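Local coordinates for protein chemotaxis transducer (Pseudomonas aeruginosa, PDB 6GCV) that senses nitrate by binding it directly through its PilJ-type ligand-binding domain, and so guides chemotaxis, at residues 91-94 with 95-98; 115-118 with 119-123; 75-79 with 80-84; 56-59 with 60-64; 100-103 with 104-107. All coordinates share one frame; numbering follows the deposited sequence.

Contact 1. Residues 91-94 with 95-98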
loop_
_atom_site.group_PDB
_atom_site.type_symbol
_atom_site.label_atom_id
_atom_site.label_comp_id
_atom_site.label_asym_id
_atom_site.label_seq_id
_atom_site.Cartn_x
_atom_site.Cartn_y
_atom_site.Cartn_z
ATOM N N GLN A 91 0.740 -13.558 12.889
ATOM C CA GLN A 91 0.369 -14.938 12.552
ATOM C C GLN A 91 -0.104 -15.029 11.105
ATOM O O GLN A 91 0.256 -15.977 10.394
ATOM C CB GLN A 91 -0.644 -15.484 13.552
ATOM C CG GLN A 91 -0.006 -15.678 14.965
ATOM C CD GLN A 91 1.300 -16.541 15.001
ATOM O OE1 GLN A 91 1.257 -17.740 14.701
ATOM N NE2 GLN A 91 2.455 -15.936 15.404
ATOM N N ILE A 92 -0.884 -14.049 10.652
ATOM C CA ILE A 92 -1.353 -14.025 9.262
ATOM C C ILE A 92 -0.160 -13.823 8.337
ATOM O O ILE A 92 0.001 -14.510 7.318
ATOM C CB ILE A 92 -2.391 -12.909 9.040
ATOM C CG1 ILE A 92 -3.642 -13.196 9.885
ATOM C CG2 ILE A 92 -2.755 -12.726 7.564
ATOM C CD1 ILE A 92 -4.496 -11.970 10.061
ATOM N N TRP A 93 0.727 -12.906 8.707
ATOM C CA TRP A 93 1.922 -12.633 7.924
ATOM C C TRP A 93 2.756 -13.890 7.683
ATOM O O TRP A 93 3.205 -14.138 6.569
ATOM C CB TRP A 93 2.758 -11.529 8.606
ATOM C CG TRP A 93 4.157 -11.452 8.085
ATOM C CD1 TRP A 93 5.284 -11.738 8.745
ATOM C CD2 TRP A 93 4.542 -11.123 6.768
ATOM N NE1 TRP A 93 6.371 -11.587 7.922
ATOM C CE2 TRP A 93 5.924 -11.212 6.689
ATOM C CE3 TRP A 93 3.841 -10.708 5.636
ATOM C CZ2 TRP A 93 6.612 -10.937 5.530
ATOM C CZ3 TRP A 93 4.544 -10.449 4.497
ATOM C CH2 TRP A 93 5.908 -10.572 4.451
ATOM N N GLY A 94 2.981 -14.703 8.710
ATOM C CA GLY A 94 3.771 -15.917 8.490
ATOM C C GLY A 94 3.212 -16.803 7.404
ATOM O O GLY A 94 3.947 -17.339 6.568
ATOM N N ARG A 95 1.905 -16.968 7.391
ATOM C CA ARG A 95 1.265 -17.794 6.376
ATOM C C ARG A 95 1.311 -17.127 5.010
ATOM O O ARG A 95 1.549 -17.777 4.000
ATOM C CB ARG A 95 -0.171 -18.120 6.793
ATOM C CG ARG A 95 -0.238 -19.044 8.014
ATOM C CD ARG A 95 -1.658 -19.358 8.445
ATOM N NE ARG A 95 -2.281 -18.304 9.248
ATOM C CZ ARG A 95 -2.202 -18.199 10.580
ATOM N NH1 ARG A 95 -1.483 -19.061 11.286
ATOM N NH2 ARG A 95 -2.824 -17.207 11.210
ATOM N N TYR A 96 1.093 -15.828 4.968
ATOM C CA TYR A 96 1.139 -15.080 3.700
ATOM C C TYR A 96 2.522 -15.119 3.094
ATOM O O TYR A 96 2.677 -15.292 1.870
ATOM C CB TYR A 96 0.716 -13.636 3.972
ATOM C CG TYR A 96 0.617 -12.726 2.769
ATOM C CD1 TYR A 96 -0.289 -12.979 1.736
ATOM C CD2 TYR A 96 1.390 -11.610 2.678
ATOM C CE1 TYR A 96 -0.400 -12.093 0.660
ATOM C CE2 TYR A 96 1.274 -10.709 1.632
ATOM C CZ TYR A 96 0.359 -10.933 0.640
ATOM O OH TYR A 96 0.154 -10.006 -0.376
ATOM N N ARG A 97 3.541 -14.954 3.930
ATOM C CA ARG A 97 4.921 -14.967 3.432
ATOM C C ARG A 97 5.238 -16.299 2.766
ATOM O O ARG A 97 5.857 -16.348 1.708
ATOM C CB ARG A 97 5.888 -14.644 4.570
ATOM C CG ARG A 97 7.339 -14.516 4.114
ATOM C CD ARG A 97 8.216 -14.351 5.317
ATOM N NE ARG A 97 8.052 -15.483 6.200
ATOM C CZ ARG A 97 8.041 -15.416 7.522
ATOM N NH1 ARG A 97 8.220 -14.254 8.161
ATOM N NH2 ARG A 97 7.878 -16.530 8.206
ATOM N N ALA A 98 4.783 -17.396 3.370
ATOM C CA ALA A 98 5.030 -18.707 2.764
ATOM C C ALA A 98 4.295 -18.816 1.423
ATOM O O ALA A 98 4.793 -19.393 0.476
ATOM C CB ALA A 98 4.592 -19.817 3.681
HETATM O O HOH W 1 6.293 -18.445 7.138
#
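Arg97 lies across the indole of Trp93, which comes four residues earlier on the helix. Its CB sits over one face of the six-membered ring, 4.0 Å from the ring centroid and only 15° off the normal, a CH-pi contact. CG and CD continue past the benzo rim, CD coming to 3.8 Å from Trp93 CZ2. CG stands anti to the backbone N (chi1 -175°), which sends the chain over the indole, and the bend at chi3 turns the guanidinium steeply to the ring, the planes 87° apart. The tip then divides its work. NH1 comes near Trp93 NE1, but both are donors: NH1 makes a salt bridge to Glu59 of helix 48-67, to which NE1 also gives a weak hydrogen bond, and this shared acceptor accounts for the approach. NH2 gives a hydrogen bond of 2.7 Å to water 1, which in turn donates to Gly94 O. That carbonyl also takes a weak bond from Ala98 N.

At the benzo edge of the indole, Trp93 CZ3 meets Tyr96 CD2 at 3.8 Å; the tyrosine hydroxyl is held by Ser31 and Ser119. The indole also stacks with Tyr58 of helix 48-67. In the conformer described, Arg95 lays a guanidinium face over Gln91 O, which lies 3.3 Å from Arg95 CZ, where no N-H points at it; NE is engaged by Tyr118. A long arginine suits position 97 because its methylenes can cover an aromatic ring while its charge reaches a neighbouring helix: an i to i+4 arginine-on-indole contact on helix 80-103 of a four-helix PilJ-type domain.

Contact 2. Residues 115-118 with 119-123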
loop_
_atom_site.group_PDB
_atom_site.type_symbol
_atom_site.label_atom_id
_atom_site.label_comp_id
_atom_site.label_asym_id
_atom_site.label_seq_id
_atom_site.Cartn_x
_atom_site.Cartn_y
_atom_site.Cartn_z
ATOM N N PHE A 115 -4.746 -17.159 -2.406
ATOM C CA PHE A 115 -3.690 -16.175 -2.216
ATOM C C PHE A 115 -4.246 -14.749 -2.173
ATOM O O PHE A 115 -3.910 -13.944 -1.295
ATOM C CB PHE A 115 -2.640 -16.330 -3.305
ATOM C CG PHE A 115 -1.617 -15.252 -3.303
ATOM C CD1 PHE A 115 -0.746 -15.107 -2.249
ATOM C CD2 PHE A 115 -1.545 -14.364 -4.362
ATOM C CE1 PHE A 115 0.201 -14.117 -2.275
ATOM C CE2 PHE A 115 -0.576 -13.392 -4.383
ATOM C CZ PHE A 115 0.271 -13.272 -3.336
ATOM N N SER A 116 -5.102 -14.448 -3.124
ATOM C CA SER A 116 -5.737 -13.138 -3.163
ATOM C C SER A 116 -6.567 -12.856 -1.915
ATOM O O SER A 116 -6.511 -11.766 -1.343
ATOM C CB SER A 116 -6.633 -13.043 -4.398
ATOM O OG SER A 116 -7.276 -11.805 -4.433
ATOM N N GLN A 117 -7.344 -13.852 -1.497
ATOM C CA GLN A 117 -8.138 -13.700 -0.280
ATOM C C GLN A 117 -7.233 -13.402 0.910
ATOM O O GLN A 117 -7.550 -12.566 1.770
ATOM C CB GLN A 117 -8.957 -14.962 0.010
ATOM C CG GLN A 117 -9.979 -14.803 1.144
ATOM C CD GLN A 117 -9.403 -14.920 2.553
ATOM O OE1 GLN A 117 -8.352 -15.504 2.758
ATOM N NE2 GLN A 117 -10.115 -14.378 3.535
ATOM N N TYR A 118 -6.116 -14.093 0.979
ATOM C CA TYR A 118 -5.224 -13.913 2.087
ATOM C C TYR A 118 -4.511 -12.556 2.057
ATOM O O TYR A 118 -4.344 -11.897 3.100
ATOM C CB TYR A 118 -4.250 -15.081 2.161
ATOM C CG TYR A 118 -4.012 -15.488 3.579
ATOM C CD1 TYR A 118 -5.013 -16.058 4.360
ATOM C CD2 TYR A 118 -2.825 -15.185 4.173
ATOM C CE1 TYR A 118 -4.789 -16.380 5.687
ATOM C CE2 TYR A 118 -2.574 -15.531 5.484
ATOM C CZ TYR A 118 -3.552 -16.114 6.243
ATOM O OH TYR A 118 -3.277 -16.401 7.572
ATOM N N SER A 119 -4.204 -12.082 0.856
ATOM C CA SER A 119 -3.646 -10.737 0.710
ATOM C C SER A 119 -4.624 -9.679 1.230
ATOM O O SER A 119 -4.237 -8.748 1.954
ATOM C CB SER A 119 -3.310 -10.464 -0.761
ATOM O OG SER A 119 -2.578 -9.243 -0.905
ATOM N N THR A 120 -5.889 -9.846 0.873
ATOM C CA THR A 120 -6.932 -8.926 1.308
ATOM C C THR A 120 -7.143 -8.999 2.818
ATOM O O THR A 120 -7.349 -7.974 3.484
ATOM C CB THR A 120 -8.210 -9.209 0.513
ATOM O OG1 THR A 120 -7.936 -8.873 -0.855
ATOM C CG2 THR A 120 -9.437 -8.440 1.074
ATOM N N GLU A 121 -7.090 -10.208 3.376
ATOM C CA GLU A 121 -7.220 -10.386 4.800
ATOM C C GLU A 121 -6.105 -9.693 5.551
ATOM O O GLU A 121 -6.341 -8.976 6.536
ATOM C CB GLU A 121 -7.281 -11.884 5.156
ATOM C CG GLU A 121 -7.343 -12.167 6.647
ATOM C CD GLU A 121 -7.387 -13.638 6.982
ATOM O OE1 GLU A 121 -7.745 -14.464 6.110
ATOM O OE2 GLU A 121 -7.119 -13.965 8.155
ATOM N N LEU A 122 -4.870 -9.916 5.107
ATOM C CA LEU A 122 -3.733 -9.263 5.759
ATOM C C LEU A 122 -3.860 -7.749 5.688
ATOM O O LEU A 122 -3.651 -7.036 6.664
ATOM C CB LEU A 122 -2.403 -9.731 5.179
ATOM C CG LEU A 122 -1.164 -9.022 5.720
ATOM C CD1 LEU A 122 -1.026 -9.242 7.197
ATOM C CD2 LEU A 122 0.097 -9.496 5.018
ATOM N N LEU A 123 -4.195 -7.253 4.495
ATOM C CA LEU A 123 -4.388 -5.813 4.306
ATOM C C LEU A 123 -5.397 -5.259 5.315
ATOM O O LEU A 123 -5.144 -4.220 5.956
ATOM C CB LEU A 123 -4.830 -5.549 2.857
ATOM C CG LEU A 123 -5.206 -4.119 2.542
ATOM C CD1 LEU A 123 -4.074 -3.157 2.791
ATOM C CD2 LEU A 123 -5.697 -4.027 1.116
#
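Glu121 brings its carboxylate up to Gln117 and Tyr118, four and three residues earlier on the same helix. Its chain is extended, and CG anti to the backbone N (chi1 177°) directs it back along the helix; in the conformer described, OE1 arrives 3.5 Å from Gln117 NE2 and equally near Tyr118 CE1. Neither approach counts as a hydrogen bond; the carboxylate and amide planes are turned 65° apart, and the meeting is a loose polar one.

The backbone is better provided for. Ser119 N donates to Phe115 O and Thr120 N to Ser116 O, while Glu121 N reaches Gln117 O at 2.9 Å. Leu122 N closes the last of the four on Tyr118 O, also at 2.9 Å and nearly straight at 170°. Every carbonyl of residues 115-118 therefore accepts an i+4 helical bond.

The hydroxyls find their partners on other helices. The Tyr118 phenol is satisfied by Arg95, and Ser119 OG, buried, is shared between Tyr96 OH and Gln32 NE2. Ser116 OG and Thr120 OG1, one turn apart, both accept from Arg36 NH2 of the second subunit; short hydroxyl side chains can satisfy a guanidinium without much bulk.

The helix 112-137 is thus gripped from several directions. Phe115, Tyr118 and Leu122 pack on helix 80-103, Phe115 and Leu122 also meet helix 18-42 of their own chain, and Phe115, Ser116, Ser119 and Leu123 pack against Gln40, Arg36 and Met29 of the second subunit, placing this turn at the junction of bundle core and dimer interface.

Contact 3. Residues 75-79 with 80-84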
loop_
_atom_site.group_PDB
_atom_site.type_symbol
_atom_site.label_atom_id
_atom_site.label_comp_id
_atom_site.label_asym_id
_atom_site.label_seq_id
_atom_site.Cartn_x
_atom_site.Cartn_y
_atom_site.Cartn_z
ATOM N N SER A 75 8.028 4.728 17.583
ATOM C CA SER A 75 7.664 4.471 18.983
ATOM C C SER A 75 7.137 3.042 19.175
ATOM O O SER A 75 6.366 2.563 18.356
ATOM C CB SER A 75 6.542 5.465 19.401
ATOM O OG SER A 75 6.845 6.830 19.055
ATOM N N ARG A 76 7.492 2.381 20.281
ATOM C CA ARG A 76 6.825 1.125 20.640
ATOM C C ARG A 76 5.538 1.548 21.327
ATOM O O ARG A 76 5.551 2.366 22.240
ATOM C CB ARG A 76 7.679 0.261 21.581
ATOM C CG ARG A 76 7.001 -1.057 21.975
ATOM C CD ARG A 76 7.793 -1.838 23.006
ATOM N NE ARG A 76 8.110 -1.061 24.198
ATOM C CZ ARG A 76 7.318 -0.924 25.261
ATOM N NH1 ARG A 76 6.129 -1.519 25.323
ATOM N NH2 ARG A 76 7.732 -0.184 26.283
ATOM N N MET A 77 4.413 0.962 20.934
ATOM C CA MET A 77 3.151 1.241 21.561
ATOM C C MET A 77 2.741 -0.005 22.312
ATOM O O MET A 77 2.419 -1.030 21.714
ATOM C CB MET A 77 2.101 1.652 20.544
ATOM C CG MET A 77 2.460 2.892 19.754
ATOM S SD MET A 77 1.126 3.471 18.632
ATOM C CE MET A 77 0.017 4.235 19.825
ATOM N N GLY A 78 2.809 0.084 23.636
ATOM C CA GLY A 78 2.638 -1.075 24.507
ATOM C C GLY A 78 1.201 -1.388 24.916
ATOM O O GLY A 78 0.968 -2.360 25.606
ATOM N N ALA A 79 0.239 -0.572 24.493
ATOM C CA ALA A 79 -1.151 -0.795 24.821
ATOM C C ALA A 79 -1.531 -2.219 24.490
ATOM O O ALA A 79 -1.237 -2.674 23.399
ATOM C CB ALA A 79 -2.045 0.169 24.052
ATOM N N PRO A 80 -2.242 -2.912 25.402
ATOM C CA PRO A 80 -2.490 -4.331 25.135
ATOM C C PRO A 80 -3.242 -4.627 23.842
ATOM O O PRO A 80 -2.945 -5.600 23.184
ATOM C CB PRO A 80 -3.304 -4.789 26.354
ATOM C CG PRO A 80 -2.981 -3.807 27.408
ATOM C CD PRO A 80 -2.744 -2.501 26.723
ATOM N N GLU A 81 -4.222 -3.796 23.485
ATOM C CA GLU A 81 -4.985 -4.031 22.259
ATOM C C GLU A 81 -4.126 -3.852 21.015
ATOM O O GLU A 81 -4.363 -4.531 19.996
ATOM C CB GLU A 81 -6.260 -3.167 22.186
ATOM C CG GLU A 81 -6.110 -1.697 21.819
ATOM C CD GLU A 81 -5.619 -0.783 22.940
ATOM O OE1 GLU A 81 -5.388 -1.266 24.079
ATOM O OE2 GLU A 81 -5.463 0.446 22.665
ATOM N N ILE A 82 -3.132 -2.956 21.082
ATOM C CA ILE A 82 -2.259 -2.710 19.936
ATOM C C ILE A 82 -1.270 -3.869 19.832
ATOM O O ILE A 82 -1.095 -4.427 18.766
ATOM C CB ILE A 82 -1.541 -1.353 20.026
ATOM C CG1 ILE A 82 -2.576 -0.204 19.984
ATOM C CG2 ILE A 82 -0.579 -1.196 18.854
ATOM C CD1 ILE A 82 -1.975 1.185 20.198
ATOM N N ALA A 83 -0.670 -4.264 20.942
ATOM C CA ALA A 83 0.216 -5.434 20.963
ATOM C C ALA A 83 -0.512 -6.679 20.480
ATOM O O ALA A 83 0.043 -7.439 19.709
ATOM C CB ALA A 83 0.787 -5.646 22.369
ATOM N N ALA A 84 -1.757 -6.879 20.896
ATOM C CA ALA A 84 -2.544 -8.043 20.465
ATOM C C ALA A 84 -2.788 -8.010 18.960
ATOM O O ALA A 84 -2.701 -9.047 18.304
ATOM C CB ALA A 84 -3.866 -8.130 21.220
#
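Met77 and Ala79 pack against Ile82 where a loop enters helix 80-103, with Ala79 at the N-cap position and Pro80 opening the first turn. The tight part is apolar. Met77 CE comes to 3.7 Å from Ile82 CD1, and Ala79 CB also lies 4.0 Å from Ile82 CD1. Met77 has its CG anti to the carbonyl carbon (chi1 -60°) and a bend at chi3 that turns CE toward the isoleucine. Met77 and Ile82 are both buried, and Met133 and Arg136 of helix 112-137 pack on the pair. A flexible thioether and a branched aliphatic chain suit this apolar site, where the loop meets helix 80-103 and helix 112-137, because both can mould to their neighbours without a polar group to satisfy.

The outer side is more open. Gly78, Pro80 and Glu81 are exposed to solvent. Glu81 folds back, its CG set between the backbone N and the carbonyl carbon (chi1 77°) and its chain bent at chi2; in the conformer described OE1 lies 3.6 Å from Ala79 CB, a light van der Waals touch. Proline fits the first turn of a helix well: it has no N-H to offer, and none is required of it at this point, while its ring stiffens the entry.

Ala79 has no side-chain acceptor to cap with, so its backbone carbonyl does the joining. The oxygen accepts a weak, bent bond from Ile82 N and a much straighter one from Ala83 N, 3.0 Å from Ala79 O with an angle of 176° at the hydrogen.

Contact 4. Residues 56-59 with 60-64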
loop_
_atom_site.group_PDB
_atom_site.type_symbol
_atom_site.label_atom_id
_atom_site.label_comp_id
_atom_site.label_asym_id
_atom_site.label_seq_id
_atom_site.Cartn_x
_atom_site.Cartn_y
_atom_site.Cartn_z
ATOM N N ALA A 56 11.717 -7.621 3.089
ATOM C CA ALA A 56 12.632 -7.134 4.122
ATOM C C ALA A 56 12.178 -5.809 4.696
ATOM O O ALA A 56 12.247 -5.596 5.909
ATOM C CB ALA A 56 14.054 -7.027 3.598
ATOM N N GLN A 57 11.658 -4.918 3.848
ATOM C CA GLN A 57 11.130 -3.635 4.372
ATOM C C GLN A 57 9.965 -3.893 5.338
ATOM O O GLN A 57 9.865 -3.256 6.409
ATOM C CB GLN A 57 10.695 -2.726 3.239
ATOM C CG GLN A 57 11.778 -2.145 2.386
ATOM C CD GLN A 57 12.564 -1.027 3.026
ATOM O OE1 GLN A 57 12.386 -0.637 4.189
ATOM N NE2 GLN A 57 13.485 -0.505 2.245
ATOM N N TYR A 58 9.060 -4.783 4.950
ATOM C CA TYR A 58 7.929 -5.116 5.802
ATOM C C TYR A 58 8.411 -5.670 7.146
ATOM O O TYR A 58 7.933 -5.285 8.220
ATOM C CB TYR A 58 6.980 -6.106 5.105
ATOM C CG TYR A 58 5.861 -6.583 6.003
ATOM C CD1 TYR A 58 6.052 -7.554 6.937
ATOM C CD2 TYR A 58 4.631 -5.963 5.983
ATOM C CE1 TYR A 58 5.081 -7.877 7.857
ATOM C CE2 TYR A 58 3.614 -6.337 6.856
ATOM C CZ TYR A 58 3.864 -7.294 7.806
ATOM O OH TYR A 58 2.878 -7.630 8.720
ATOM N N GLU A 59 9.374 -6.590 7.090
ATOM C CA GLU A 59 9.817 -7.250 8.327
ATOM C C GLU A 59 10.593 -6.298 9.180
ATOM O O GLU A 59 10.530 -6.388 10.414
ATOM C CB GLU A 59 10.606 -8.496 8.006
ATOM C CG GLU A 59 9.737 -9.605 7.430
ATOM C CD GLU A 59 10.316 -10.978 7.471
ATOM O OE1 GLU A 59 11.459 -11.167 7.957
ATOM O OE2 GLU A 59 9.585 -11.911 7.127
ATOM N N ARG A 60 11.337 -5.370 8.587
ATOM C CA ARG A 60 12.090 -4.392 9.351
ATOM C C ARG A 60 11.106 -3.507 10.110
ATOM O O ARG A 60 11.249 -3.248 11.309
ATOM C CB ARG A 60 12.946 -3.561 8.379
ATOM C CG ARG A 60 13.815 -2.513 9.004
ATOM C CD ARG A 60 14.811 -1.986 8.000
ATOM N NE ARG A 60 14.236 -1.150 6.957
ATOM C CZ ARG A 60 14.156 0.194 7.021
ATOM N NH1 ARG A 60 14.511 0.849 8.091
ATOM N NH2 ARG A 60 13.697 0.910 6.010
ATOM N N SER A 61 10.070 -3.052 9.394
ATOM C CA SER A 61 9.061 -2.230 10.023
ATOM C C SER A 61 8.309 -2.978 11.106
ATOM O O SER A 61 8.027 -2.397 12.145
ATOM C CB SER A 61 8.095 -1.692 8.978
ATOM O OG SER A 61 8.752 -0.727 8.204
ATOM N N ALA A 62 8.001 -4.259 10.884
ATOM C CA ALA A 62 7.280 -5.035 11.887
ATOM C C ALA A 62 8.091 -5.108 13.190
ATOM O O ALA A 62 7.541 -4.926 14.270
ATOM C CB ALA A 62 6.926 -6.414 11.375
ATOM N N ALA A 63 9.400 -5.334 13.047
ATOM C CA ALA A 63 10.255 -5.412 14.224
ATOM C C ALA A 63 10.369 -4.047 14.898
ATOM O O ALA A 63 10.360 -3.957 16.137
ATOM C CB ALA A 63 11.627 -5.948 13.844
ATOM N N ASP A 64 10.453 -2.973 14.119
ATOM C CA ASP A 64 10.488 -1.640 14.677
ATOM C C ASP A 64 9.224 -1.306 15.459
ATOM O O ASP A 64 9.290 -0.634 16.497
ATOM C CB ASP A 64 10.724 -0.608 13.575
ATOM C CG ASP A 64 12.129 -0.673 12.968
ATOM O OD1 ASP A 64 13.051 -1.201 13.628
ATOM O OD2 ASP A 64 12.308 -0.122 11.846
HETATM O O HOH W 2 10.342 -0.341 5.925
#
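The guanidinium of Arg60 meets the amide of Gln57 at its edge. Gln57 OE1 lies close to the guanidinium plane and takes the NH2 bond at 2.7 Å on a lone pair, with a weak second bond from NE at 3.4 Å. The two flat groups are nevertheless turned 63° apart, and the side chains run alongside each other in the same direction. Gln57, bent at chi2 (-75°), curls toward the arginine, whose own bend at chi3 brings the guanidinium back to it.

The Tyr58 ring is met obliquely by Ala62 CB, 4.2 Å from CE1; a methyl is small enough for this place beside a ring that also stacks on Trp93.

Gln57 OE1 has a third partner. Water 2 donates to it and to Gln57 O, and accepts from Ser61 OG at 2.8 Å, so one water ties a backbone carbonyl, an amide and a hydroxyl together. Ser61 OG is also bonded to Arg72 NH1, and Glu59 reaches across to Arg97 in a salt bridge. Beneath them runs the regular i+4 ladder, with Arg60 N on Ala56 O at 2.8 Å.

The like charges of Arg60 NH2 and Arg72 NH2 lie close, and an acetate ion by Arg60, about 3 Å from its side chain and probably from the crystallisation liquor, may ease their meeting. The whole is an i to i+3 glutamine-arginine pair on the solvent-facing side of helix 48-67, with the anion beside it.

Contact 5. Residues 100-103 with 104-107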
loop_
_atom_site.group_PDB
_atom_site.type_symbol
_atom_site.label_atom_id
_atom_site.label_comp_id
_atom_site.label_asym_id
_atom_site.label_seq_id
_atom_site.Cartn_x
_atom_site.Cartn_y
_atom_site.Cartn_z
ATOM N N LEU A 100 3.635 -16.321 -0.651
ATOM C CA LEU A 100 4.390 -15.507 -1.616
ATOM C C LEU A 100 5.507 -16.293 -2.274
ATOM O O LEU A 100 5.695 -16.224 -3.482
ATOM C CB LEU A 100 5.006 -14.265 -0.943
ATOM C CG LEU A 100 4.054 -13.172 -0.532
ATOM C CD1 LEU A 100 4.702 -12.179 0.387
ATOM C CD2 LEU A 100 3.539 -12.439 -1.735
ATOM N N ASP A 101 6.247 -17.031 -1.457
ATOM C CA ASP A 101 7.347 -17.822 -1.939
ATOM C C ASP A 101 6.888 -18.865 -2.953
ATOM O O ASP A 101 7.586 -19.134 -3.900
ATOM C CB ASP A 101 7.981 -18.522 -0.722
ATOM C CG ASP A 101 9.209 -19.352 -1.057
ATOM O OD1 ASP A 101 9.665 -19.400 -2.225
ATOM O OD2 ASP A 101 9.729 -19.968 -0.105
ATOM N N GLN A 102 5.721 -19.459 -2.717
ATOM C CA GLN A 102 5.158 -20.448 -3.638
ATOM C C GLN A 102 4.624 -19.783 -4.918
ATOM O O GLN A 102 4.880 -20.259 -6.018
ATOM C CB GLN A 102 4.047 -21.219 -2.964
ATOM C CG GLN A 102 4.544 -22.084 -1.814
ATOM C CD GLN A 102 5.620 -23.050 -2.243
ATOM O OE1 GLN A 102 6.716 -23.086 -1.656
ATOM N NE2 GLN A 102 5.329 -23.846 -3.247
ATOM N N VAL A 103 3.883 -18.691 -4.772
ATOM C CA VAL A 103 3.348 -17.975 -5.924
ATOM C C VAL A 103 4.427 -17.578 -6.875
ATOM O O VAL A 103 4.278 -17.683 -8.092
ATOM C CB VAL A 103 2.529 -16.753 -5.465
ATOM C CG1 VAL A 103 2.197 -15.820 -6.640
ATOM C CG2 VAL A 103 1.254 -17.233 -4.773
ATOM N N ALA A 104 5.545 -17.106 -6.334
ATOM C CA ALA A 104 6.637 -16.583 -7.145
ATOM C C ALA A 104 7.376 -17.638 -7.991
ATOM O O ALA A 104 8.184 -17.260 -8.831
ATOM C CB ALA A 104 7.615 -15.847 -6.251
ATOM N N GLN A 105 7.146 -18.917 -7.718
ATOM C CA GLN A 105 7.767 -20.007 -8.458
ATOM C C GLN A 105 6.849 -20.415 -9.622
ATOM O O GLN A 105 5.770 -20.946 -9.387
ATOM C CB GLN A 105 7.978 -21.205 -7.547
ATOM C CG GLN A 105 8.963 -20.975 -6.430
ATOM C CD GLN A 105 9.041 -22.139 -5.494
ATOM O OE1 GLN A 105 9.287 -23.250 -5.917
ATOM N NE2 GLN A 105 8.895 -21.889 -4.236
ATOM N N PRO A 106 7.262 -20.162 -10.874
ATOM C CA PRO A 106 6.340 -20.417 -11.979
ATOM C C PRO A 106 5.770 -21.803 -12.064
ATOM O O PRO A 106 4.667 -21.972 -12.560
ATOM C CB PRO A 106 7.154 -20.041 -13.211
ATOM C CG PRO A 106 8.094 -18.991 -12.698
ATOM C CD PRO A 106 8.484 -19.490 -11.328
ATOM N N ALA A 107 6.544 -22.805 -11.657
ATOM C CA ALA A 107 6.162 -24.206 -11.810
ATOM C C ALA A 107 5.520 -24.805 -10.587
ATOM O O ALA A 107 5.281 -26.009 -10.548
ATOM C CB ALA A 107 7.356 -25.046 -12.240
#
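Gln105 reaches back along the end of helix 80-103 to Asp101, their side chains crossing at a slant with amide and carboxylate planes 44° apart. Its chain is extended beyond CG (chi2 175°), long enough for NE2 to find two oxygens of one residue. The stronger bond goes to the backbone, NE2 to Asp101 O at 3.1 Å, the donor standing above the carbonyl plane. The other, to Asp101 OD1 at 3.3 Å in the conformer described, is weak and bent.

Gln102 lies beside Gln105 and points the same way, but the two amides are turned 66° apart and OE1 stays 3.6 Å from Gln105 NE2.

Below the side chains the helix is running out. Ala104 N still donates to Leu100 O at 3.0 Å, an i+4 bond, whereas Gln105 N bonds to Gln102 O at 3.1 Å, an i+3 step. Leu100 and Val103 face inward, onto Phe115, while Ala104 packs its methyl on Leu41 of helix 18-42.

With Gln105 N turned to Gln102 O, the carbonyl of Asp101 gets a side-chain amide in place of the usual i+4 backbone donor. Glutamine thus substitutes for one rung of the ladder, and its N-H may be drawn further by the negative carboxylate when that lies beside it.

Contacts 1, 3 and 5 follow helix 80-103 from its entry at 75-84 to its exit at 100-107, the centres of contacts 3 and 5 lying about 34 Å apart. Contact 1, between them, makes the polar cross-links to contacts 2 and 4. Arg95 NE bonds to Tyr118 OH of contact 2 at 2.7 Å, and Arg97 NH1 meets Glu59 OE2 of contact 4 at 2.9 Å. Contact 5 joins contact 2 by packing, with Leu100 CD2 3.7 Å from Phe115 CZ. Contacts 2 and 4 lie on opposite sides of the chain's centre. The bound sodium ion, at Glu37 and Asp47, is about 7 Å from the side chain of Ala104 in contact 5.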